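Local structure of endoglucanase, family GH5 (Zobellia galactanivorans, 6GL2) at residues 23-28 and 305-310; 59-64 and 101-106; 115-120 and 166-171. The protein is a glycoside hydrolase of family GH5 that degrades hemicellulose, probably cutting beta-glucans such as mixed-linked glucan. One frame throughout, in Å; residues are numbered along the deposited sequence.

Interaction 1 of 3, residues 23-28 and 305-310; sequences AGWNLG and PIWWDN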
loop_
_atom_site.group_PDB
_atom_site.type_symbol
_atom_site.label_atom_id
_atom_site.label_comp_id
_atom_site.label_asym_id
_atom_site.label_seq_id
_atom_site.Cartn_x
_atom_site.Cartn_y
_atom_site.Cartn_z
ATOM N N ALA A 23 10.727 1.409 -8.002
ATOM C CA ALA A 23 10.710 0.965 -6.629
ATOM C C ALA A 23 10.046 2.043 -5.797
ATOM O O ALA A 23 10.146 3.257 -6.104
ATOM C CB ALA A 23 12.104 0.726 -6.107
ATOM N N GLY A 24 9.402 1.640 -4.706
ATOM C CA GLY A 24 8.729 2.593 -3.834
ATOM C C GLY A 24 9.125 2.539 -2.429
ATOM O O GLY A 24 9.784 1.621 -1.920
ATOM N N TRP A 25 8.728 3.588 -1.735
ATOM C CA TRP A 25 8.970 3.805 -0.307
ATOM C C TRP A 25 7.683 4.326 0.335
ATOM O O TRP A 25 7.017 5.167 -0.236
ATOM C CB TRP A 25 10.143 4.780 -0.128
ATOM C CG TRP A 25 10.542 5.088 1.267
ATOM C CD1 TRP A 25 11.564 4.501 2.022
ATOM C CD2 TRP A 25 10.082 6.204 2.080
ATOM N NE1 TRP A 25 11.668 5.096 3.266
ATOM C CE2 TRP A 25 10.818 6.146 3.327
ATOM C CE3 TRP A 25 9.139 7.194 1.904
ATOM C CZ2 TRP A 25 10.588 7.058 4.341
ATOM C CZ3 TRP A 25 8.948 8.117 2.944
ATOM C CH2 TRP A 25 9.680 8.049 4.136
ATOM N N ASN A 26 7.329 3.743 1.490
ATOM C CA ASN A 26 6.164 4.156 2.302
ATOM C C ASN A 26 6.482 5.240 3.316
ATOM O O ASN A 26 7.388 5.053 4.097
ATOM C CB ASN A 26 5.610 2.976 3.135
ATOM C CG ASN A 26 4.704 2.031 2.390
ATOM O OD1 ASN A 26 3.528 2.309 2.219
ATOM N ND2 ASN A 26 5.253 0.911 1.866
ATOM N N LEU A 27 5.692 6.248 3.311
ATOM C CA LEU A 27 5.666 7.254 4.372
ATOM C C LEU A 27 4.858 6.728 5.579
ATOM O O LEU A 27 3.724 7.163 5.813
ATOM C CB LEU A 27 5.173 8.594 3.858
ATOM C CG LEU A 27 5.244 9.788 4.780
ATOM C CD1 LEU A 27 6.680 10.267 4.973
ATOM C CD2 LEU A 27 4.314 10.919 4.426
ATOM N N GLY A 28 5.411 5.716 6.235
ATOM C CA GLY A 28 4.663 5.086 7.292
ATOM C C GLY A 28 4.671 5.831 8.611
ATOM O O GLY A 28 5.597 6.577 8.882
ATOM N N PRO A 305 8.098 -3.230 -5.941
ATOM C CA PRO A 305 8.293 -3.388 -4.503
ATOM C C PRO A 305 8.256 -2.026 -3.788
ATOM O O PRO A 305 9.043 -1.114 -4.147
ATOM C CB PRO A 305 9.760 -3.977 -4.443
ATOM C CG PRO A 305 10.420 -3.420 -5.678
ATOM C CD PRO A 305 9.365 -3.055 -6.668
ATOM N N ILE A 306 7.556 -1.952 -2.666
ATOM C CA ILE A 306 7.418 -0.706 -1.861
ATOM C C ILE A 306 7.772 -1.030 -0.427
ATOM O O ILE A 306 6.983 -1.615 0.295
ATOM C CB ILE A 306 6.035 -0.060 -2.042
ATOM C CG1 ILE A 306 5.601 0.069 -3.495
ATOM C CG2 ILE A 306 6.065 1.267 -1.311
ATOM C CD1 ILE A 306 4.335 0.860 -3.723
ATOM N N TRP A 307 8.989 -0.638 -0.028
ATOM C CA TRP A 307 9.450 -0.883 1.314
ATOM C C TRP A 307 8.627 -0.163 2.368
ATOM O O TRP A 307 8.268 1.044 2.189
ATOM C CB TRP A 307 10.913 -0.397 1.436
ATOM C CG TRP A 307 11.533 -0.503 2.793
ATOM C CD1 TRP A 307 11.449 0.396 3.857
ATOM C CD2 TRP A 307 12.340 -1.586 3.309
ATOM N NE1 TRP A 307 12.135 -0.060 4.933
ATOM C CE2 TRP A 307 12.641 -1.278 4.686
ATOM C CE3 TRP A 307 12.778 -2.822 2.791
ATOM C CZ2 TRP A 307 13.450 -2.070 5.465
ATOM C CZ3 TRP A 307 13.587 -3.609 3.592
ATOM C CH2 TRP A 307 13.896 -3.243 4.888
ATOM N N TRP A 308 8.214 -0.820 3.480
ATOM C CA TRP A 308 7.559 -0.206 4.614
ATOM C C TRP A 308 8.535 0.480 5.503
ATOM O O TRP A 308 9.399 -0.155 6.082
ATOM C CB TRP A 308 6.730 -1.260 5.439
ATOM C CG TRP A 308 6.089 -0.671 6.592
ATOM C CD1 TRP A 308 6.364 -0.846 7.904
ATOM C CD2 TRP A 308 4.978 0.252 6.534
ATOM N NE1 TRP A 308 5.586 -0.057 8.664
ATOM C CE2 TRP A 308 4.677 0.592 7.888
ATOM C CE3 TRP A 308 4.212 0.776 5.530
ATOM C CZ2 TRP A 308 3.678 1.503 8.201
ATOM C CZ3 TRP A 308 3.174 1.646 5.845
ATOM C CH2 TRP A 308 2.890 1.956 7.172
ATOM N N ASP A 309 8.403 1.808 5.621
ATOM C CA ASP A 309 9.310 2.612 6.496
ATOM C C ASP A 309 8.454 3.327 7.509
ATOM O O ASP A 309 7.563 4.095 7.118
ATOM C CB ASP A 309 10.111 3.608 5.640
ATOM C CG ASP A 309 11.131 4.381 6.432
ATOM O OD1 ASP A 309 10.716 4.934 7.510
ATOM O OD2 ASP A 309 12.330 4.532 6.066
ATOM N N ASN A 310 8.553 3.011 8.798
ATOM C CA ASN A 310 7.767 3.641 9.807
ATOM C C ASN A 310 8.426 4.732 10.548
ATOM O O ASN A 310 7.912 5.215 11.600
ATOM C CB ASN A 310 7.129 2.598 10.764
ATOM C CG ASN A 310 8.093 1.914 11.631
ATOM O OD1 ASN A 310 9.298 2.127 11.561
ATOM N ND2 ASN A 310 7.585 1.110 12.555
#

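Interaction 2 of 3, residues 59-64 and 101-106; sequences FKTLRL and YVIINI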
loop_
_atom_site.group_PDB
_atom_site.type_symbol
_atom_site.label_atom_id
_atom_site.label_comp_id
_atom_site.label_asym_id
_atom_site.label_seq_id
_atom_site.Cartn_x
_atom_site.Cartn_y
_atom_site.Cartn_z
ATOM N N PHE A 59 13.967 6.293 -5.429
ATOM C CA PHE A 59 12.604 5.780 -5.396
ATOM C C PHE A 59 11.734 6.522 -6.395
ATOM O O PHE A 59 11.760 7.764 -6.389
ATOM C CB PHE A 59 12.028 5.912 -3.964
ATOM C CG PHE A 59 12.674 5.012 -2.920
ATOM C CD1 PHE A 59 12.346 3.637 -2.968
ATOM C CD2 PHE A 59 13.686 5.412 -2.088
ATOM C CE1 PHE A 59 12.929 2.772 -2.065
ATOM C CE2 PHE A 59 14.232 4.578 -1.148
ATOM C CZ PHE A 59 13.902 3.224 -1.222
ATOM N N LYS A 60 10.960 5.810 -7.151
ATOM C CA LYS A 60 10.089 6.386 -8.133
ATOM C C LYS A 60 8.618 6.555 -7.676
ATOM O O LYS A 60 7.864 7.310 -8.231
ATOM C CB LYS A 60 10.208 5.611 -9.476
ATOM C CG LYS A 60 9.416 6.222 -10.570
ATOM C CD LYS A 60 9.877 7.625 -10.980
ATOM C CE LYS A 60 9.224 8.199 -12.269
ATOM N NZ LYS A 60 9.827 9.464 -12.696
ATOM N N THR A 61 8.298 5.805 -6.616
ATOM C CA THR A 61 6.911 5.758 -6.081
ATOM C C THR A 61 6.934 6.052 -4.589
ATOM O O THR A 61 7.763 5.527 -3.858
ATOM C CB THR A 61 6.196 4.443 -6.308
ATOM O OG1 THR A 61 6.075 4.242 -7.726
ATOM C CG2 THR A 61 4.811 4.321 -5.717
ATOM N N LEU A 62 6.105 7.013 -4.149
ATOM C CA LEU A 62 5.760 7.247 -2.787
ATOM C C LEU A 62 4.422 6.622 -2.483
ATOM O O LEU A 62 3.414 6.933 -3.106
ATOM C CB LEU A 62 5.665 8.731 -2.466
ATOM C CG LEU A 62 5.339 9.085 -1.000
ATOM C CD1 LEU A 62 6.476 8.750 -0.094
ATOM C CD2 LEU A 62 4.868 10.531 -0.862
ATOM N N ARG A 63 4.371 5.727 -1.478
ATOM C CA ARG A 63 3.081 5.291 -0.968
ATOM C C ARG A 63 2.787 6.175 0.305
ATOM O O ARG A 63 3.658 6.336 1.159
ATOM C CB ARG A 63 3.030 3.793 -0.615
ATOM C CG ARG A 63 1.676 3.318 -0.077
ATOM C CD ARG A 63 1.535 1.836 -0.245
ATOM N NE ARG A 63 0.307 1.243 0.307
ATOM C CZ ARG A 63 0.206 0.728 1.543
ATOM N NH1 ARG A 63 1.152 0.808 2.395
ATOM N NH2 ARG A 63 -0.883 0.045 1.841
ATOM N N LEU A 64 1.629 6.801 0.247
ATOM C CA LEU A 64 1.159 7.798 1.206
ATOM C C LEU A 64 -0.060 7.211 1.895
ATOM O O LEU A 64 -1.226 7.476 1.552
ATOM C CB LEU A 64 0.802 9.097 0.412
ATOM C CG LEU A 64 0.240 10.244 1.222
ATOM C CD1 LEU A 64 1.116 10.505 2.447
ATOM C CD2 LEU A 64 0.119 11.474 0.275
ATOM N N TYR A 101 5.450 8.807 -8.704
ATOM C CA TYR A 101 4.104 8.294 -8.557
ATOM C C TYR A 101 3.720 8.444 -7.053
ATOM O O TYR A 101 4.628 8.334 -6.218
ATOM C CB TYR A 101 4.013 6.812 -8.934
ATOM C CG TYR A 101 4.148 6.579 -10.446
ATOM C CD1 TYR A 101 5.383 6.474 -11.023
ATOM C CD2 TYR A 101 3.058 6.552 -11.212
ATOM C CE1 TYR A 101 5.526 6.339 -12.446
ATOM C CE2 TYR A 101 3.143 6.354 -12.639
ATOM C CZ TYR A 101 4.370 6.320 -13.178
ATOM O OH TYR A 101 4.493 6.184 -14.556
ATOM N N VAL A 102 2.431 8.550 -6.818
ATOM C CA VAL A 102 1.969 8.687 -5.408
ATOM C C VAL A 102 0.759 7.793 -5.336
ATOM O O VAL A 102 -0.197 7.878 -6.120
ATOM C CB VAL A 102 1.561 10.127 -5.041
ATOM C CG1 VAL A 102 0.860 10.109 -3.698
ATOM C CG2 VAL A 102 2.809 10.967 -4.980
ATOM N N ILE A 103 0.705 6.977 -4.254
ATOM C CA ILE A 103 -0.467 6.148 -3.971
ATOM C C ILE A 103 -1.114 6.731 -2.684
ATOM O O ILE A 103 -0.468 6.795 -1.644
ATOM C CB ILE A 103 -0.030 4.686 -3.710
ATOM C CG1 ILE A 103 0.651 4.029 -4.897
ATOM C CG2 ILE A 103 -1.223 3.870 -3.242
ATOM C CD1 ILE A 103 1.593 2.891 -4.480
ATOM N N ILE A 104 -2.400 7.002 -2.785
ATOM C CA ILE A 104 -3.152 7.423 -1.556
ATOM C C ILE A 104 -4.159 6.301 -1.276
ATOM O O ILE A 104 -4.826 5.814 -2.193
ATOM C CB ILE A 104 -3.943 8.718 -1.845
ATOM C CG1 ILE A 104 -2.924 9.889 -2.041
ATOM C CG2 ILE A 104 -4.903 9.015 -0.682
ATOM C CD1 ILE A 104 -3.620 11.175 -2.553
ATOM N N ASN A 105 -4.288 5.908 0.009
ATOM C CA ASN A 105 -5.178 4.810 0.388
ATOM C C ASN A 105 -6.070 5.203 1.521
ATOM O O ASN A 105 -6.122 6.334 1.969
ATOM C CB ASN A 105 -4.345 3.524 0.712
ATOM C CG ASN A 105 -3.672 3.539 2.040
ATOM O OD1 ASN A 105 -3.816 4.504 2.798
ATOM N ND2 ASN A 105 -3.009 2.428 2.412
ATOM N N ILE A 106 -6.875 4.230 1.942
ATOM C CA ILE A 106 -7.515 4.144 3.235
ATOM C C ILE A 106 -6.755 3.139 4.068
ATOM O O ILE A 106 -6.675 1.960 3.645
ATOM C CB ILE A 106 -9.029 3.792 3.120
ATOM C CG1 ILE A 106 -9.790 4.854 2.406
ATOM C CG2 ILE A 106 -9.570 3.506 4.504
ATOM C CD1 ILE A 106 -11.297 4.610 2.264
#

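Interaction 3 of 3, residues 115-120 and 166-171; sequences PTYEKA and TQEGRD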
loop_
_atom_site.group_PDB
_atom_site.type_symbol
_atom_site.label_atom_id
_atom_site.label_comp_id
_atom_site.label_asym_id
_atom_site.label_seq_id
_atom_site.Cartn_x
_atom_site.Cartn_y
_atom_site.Cartn_z
ATOM N N PRO A 115 -15.405 -6.459 7.961
ATOM C CA PRO A 115 -15.865 -7.340 6.903
ATOM C C PRO A 115 -16.745 -8.497 7.461
ATOM O O PRO A 115 -16.329 -9.670 7.462
ATOM C CB PRO A 115 -14.583 -7.795 6.239
ATOM C CG PRO A 115 -13.641 -7.860 7.358
ATOM C CD PRO A 115 -14.013 -6.745 8.328
ATOM N N THR A 116 -17.952 -8.136 7.892
ATOM C CA THR A 116 -18.964 -9.124 8.320
ATOM C C THR A 116 -20.257 -8.744 7.644
ATOM O O THR A 116 -20.499 -7.584 7.311
ATOM C CB THR A 116 -19.185 -9.091 9.858
ATOM O OG1 THR A 116 -19.816 -7.874 10.193
ATOM C CG2 THR A 116 -17.818 -9.223 10.653
ATOM N N TYR A 117 -21.124 -9.766 7.404
ATOM C CA TYR A 117 -22.472 -9.478 6.782
ATOM C C TYR A 117 -23.262 -8.525 7.664
ATOM O O TYR A 117 -24.001 -7.704 7.132
ATOM C CB TYR A 117 -23.243 -10.744 6.439
ATOM C CG TYR A 117 -22.563 -11.626 5.435
ATOM C CD1 TYR A 117 -21.957 -11.081 4.309
ATOM C CD2 TYR A 117 -22.522 -12.999 5.572
ATOM C CE1 TYR A 117 -21.336 -11.880 3.380
ATOM C CE2 TYR A 117 -21.886 -13.811 4.595
ATOM C CZ TYR A 117 -21.311 -13.225 3.522
ATOM O OH TYR A 117 -20.641 -13.914 2.499
ATOM N N GLU A 118 -23.130 -8.635 8.968
ATOM C CA GLU A 118 -23.825 -7.813 9.967
ATOM C C GLU A 118 -23.523 -6.341 9.725
ATOM O O GLU A 118 -24.402 -5.485 9.847
ATOM C CB GLU A 118 -23.450 -8.159 11.408
ATOM N N LYS A 119 -22.249 -5.993 9.468
ATOM C CA LYS A 119 -21.848 -4.592 9.329
ATOM C C LYS A 119 -21.796 -4.139 7.911
ATOM O O LYS A 119 -21.674 -2.938 7.692
ATOM C CB LYS A 119 -20.465 -4.438 9.917
ATOM C CG LYS A 119 -20.375 -4.700 11.415
ATOM C CD LYS A 119 -20.772 -3.545 12.290
ATOM C CE LYS A 119 -19.986 -3.600 13.618
ATOM N NZ LYS A 119 -20.405 -2.626 14.680
ATOM N N ALA A 120 -21.792 -5.034 6.944
ATOM C CA ALA A 120 -21.582 -4.671 5.533
ATOM C C ALA A 120 -22.395 -3.567 5.010
ATOM O O ALA A 120 -21.914 -2.732 4.258
ATOM C CB ALA A 120 -21.674 -5.895 4.602
ATOM N N THR A 166 -12.181 -15.657 6.677
ATOM C CA THR A 166 -13.243 -16.632 6.417
ATOM C C THR A 166 -13.906 -16.312 5.100
ATOM O O THR A 166 -13.678 -15.272 4.481
ATOM C CB THR A 166 -14.295 -16.522 7.498
ATOM O OG1 THR A 166 -14.904 -15.245 7.390
ATOM C CG2 THR A 166 -13.737 -16.667 8.906
ATOM N N GLN A 167 -14.775 -17.197 4.606
ATOM C CA GLN A 167 -15.460 -16.906 3.399
ATOM C C GLN A 167 -16.310 -15.641 3.493
ATOM O O GLN A 167 -16.351 -14.850 2.487
ATOM C CB GLN A 167 -16.367 -18.094 2.965
ATOM C CG GLN A 167 -16.988 -17.842 1.602
ATOM C CD GLN A 167 -15.902 -17.834 0.539
ATOM O OE1 GLN A 167 -15.169 -18.839 0.389
ATOM N NE2 GLN A 167 -15.772 -16.715 -0.204
ATOM N N GLU A 168 -16.966 -15.459 4.607
ATOM C CA GLU A 168 -17.737 -14.263 4.834
ATOM C C GLU A 168 -16.851 -12.997 4.756
ATOM O O GLU A 168 -17.213 -12.042 4.140
ATOM C CB GLU A 168 -18.400 -14.303 6.154
ATOM C CG GLU A 168 -19.047 -12.997 6.650
ATOM C CD GLU A 168 -19.586 -13.045 8.072
ATOM O OE1 GLU A 168 -19.255 -13.965 8.931
ATOM O OE2 GLU A 168 -20.331 -12.153 8.486
ATOM N N GLY A 169 -15.684 -13.064 5.384
ATOM C CA GLY A 169 -14.776 -11.905 5.408
ATOM C C GLY A 169 -14.312 -11.644 4.010
ATOM O O GLY A 169 -14.288 -10.437 3.616
ATOM N N ARG A 170 -13.904 -12.600 3.178
ATOM C CA ARG A 170 -13.445 -12.345 1.832
ATOM C C ARG A 170 -14.570 -11.806 0.994
ATOM O O ARG A 170 -14.343 -10.993 0.098
ATOM C CB ARG A 170 -12.859 -13.574 1.183
ATOM C CG ARG A 170 -11.590 -14.050 1.883
ATOM C CD ARG A 170 -10.890 -15.234 1.206
ATOM N NE ARG A 170 -11.686 -16.457 1.171
ATOM C CZ ARG A 170 -11.722 -17.309 2.156
ATOM N NH1 ARG A 170 -12.476 -18.407 2.009
ATOM N NH2 ARG A 170 -11.028 -17.208 3.254
ATOM N N ASP A 171 -15.788 -12.318 1.172
ATOM C CA ASP A 171 -16.939 -11.835 0.440
ATOM C C ASP A 171 -17.189 -10.369 0.755
ATOM O O ASP A 171 -17.359 -9.570 -0.218
ATOM C CB ASP A 171 -18.192 -12.626 0.818
ATOM C CG ASP A 171 -18.293 -13.978 0.179
ATOM O OD1 ASP A 171 -17.530 -14.320 -0.724
ATOM O OD2 ASP A 171 -19.238 -14.695 0.625
HETATM O O HOH W 1 -22.054 -11.328 10.421
#

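Interaction 1 of 3, residues 23-28 and 305-310
Pro305 O accepts from Gly24 N at 2.8 Å, and the N-H...O angle of 170° makes this the straightest hydrogen bond between 23-28 and 305-310. Ile306 pairs with Gly24 in a parallel bridge; its CG2 branch reaches across to Asn26 ND2, 3.3 Å away. Trp307 N then bonds to Gly24 O at 3.1 Å. Trp307 O takes two donors from one residue: Asn26 N at 2.9 Å, nearly along the C=O axis, and Asn26 ND2 at 3.0 Å, from above the carbonyl plane. The Asn26 amide is further gripped by Arg63 at OD1 and by Gly274 O at ND2, which should fix its rotation. These bonds close the eight-stranded parallel TIM barrel, since 24-26 is its first strand and 304-307 its last. The Trp307 indole packs on helix 329-336 and gives its NE1 hydrogen to Phe316 O. Although the CB of Trp308 points away, CG lies opposite the backbone N (chi1 179°) and the ring returns to cross Asn26, with CE3 3.4 Å from Asn26 CG and the ring and amide planes 55° apart. Asp309 OD2 meets the Trp25 ring at its edge in a weak bond from NE1, 2.9 Å; OD2 is also held by Ile318 N and Phe319 N, and OD1 by Gly311 N. Asp309 O takes a second weak bond, from Gly28 N at 2.8 Å.

Interaction 2 of 3, residues 59-64 and 101-106
Lys60 O and Tyr101 N, 2.9 Å apart, begin the pairing of strands 61-64 and 101-105, two parallel strands of a beta-alpha-beta unit of the TIM barrel, linked by helix 82-96. Leu62 N to Tyr101 O and Ile103 N to Leu62 O are the next backbone hydrogen bonds. Leu64 N to Ile103 O, at 2.8 Å, is the fourth. Donors and acceptors alternate between the strands, as parallel pairing requires, and the axes lie only 16° apart.

Apolar contacts divide between the two sheet faces. On one, Leu62, Leu64, Val102 and Ile104 meet helix 82-96; Leu64 and Ile104 run alongside one another, Leu64 CD2 4.1 Å from Ile104 CG1. On the other, Thr61 CG2 touches Ile103 CD1 at 3.7 Å. The Thr61 methyl lies opposite its backbone N, which puts OG1 beside that N, 3.5 Å from Tyr101 CB and bonded to Met21 O.

The polar side chains Arg63 and Asn105 lie toward the C-terminal ends of the strands, where GH5 barrels place their active site. An extended chain carries the Arg63 guanidinium to Asn26 OD1 and to salt bridges with Glu148 and Glu275. Asn105 OD1 accepts from Val66 N, and Asn105 ND2 gives a hydrogen to Glu148 OE2, the oxygen that Arg63 NH2 also meets. Asn105 ND2 stands over one guanidinium face, 3.2 Å from Arg63 NH2, not bonded but sharing that acceptor, the planes 82° apart.

Interaction 3 of 3, residues 115-120 and 166-171
Pro115 and Gly169 bring the two backbones closest, their CA atoms 4.9 Å apart, and Gly169 CA makes a CA-H...O contact of 3.4 Å with Pro115 O. They mark where the N-terminal ends of helices 117-137 and 167-186, successive helices on the outside of the TIM barrel, come together. Each helix has a threonine N-cap: Thr116 OG1 accepts from Lys119 N, and Thr166 OG1 from Gly169 N. Glu168 bridges the helix starts. With CG opposite the backbone N (chi1 169°) and the chain extended beyond it, Glu168 runs antiparallel to the Tyr117 side chain, and OE2 uses its anti lone pair to take Tyr117 N at 2.7 Å (N-H...O 164°). A water donates to the same oxygen while accepting from Glu118 N. Glu168 CG lies over the face of the Tyr117 ring, 3.7 Å from its centroid and 15° off the normal, a CH-pi contact. Were Glu168 an alanine, Tyr117 N and the water would probably lose their acceptor and the ring face the CH-pi contact from CG. Asp171 OD2 stands at the ring's edge near the phenol oxygen, while Asp171 OD1 accepts from Gln167 NE2 at 3.0 Å, met from above the carboxylate plane.

Interactions 1 and 2 belong to the barrel's buried core and interaction 3 to its partly exposed outer layer. The first two have centres 8 Å apart and share one sheet: strand 24-26 is flanked by 304-307 and by 61-64, and Asn26 OD1 meets Arg63 NH1 at 2.8 Å. Both rest on parallel backbone pairing, but interaction 1 closes the barrel between chain-distant strands, whereas interaction 2 joins consecutive ones. Interaction 3 approaches the others no nearer than about 12 Å, between nearest atoms of 2 and 3; helix 117-137 is nevertheless the next element after strand 101-105. The chemistry of interaction 3 is that of helix starts: capping threonines, a water and a carboxylate replace strand-to-strand amide bonds.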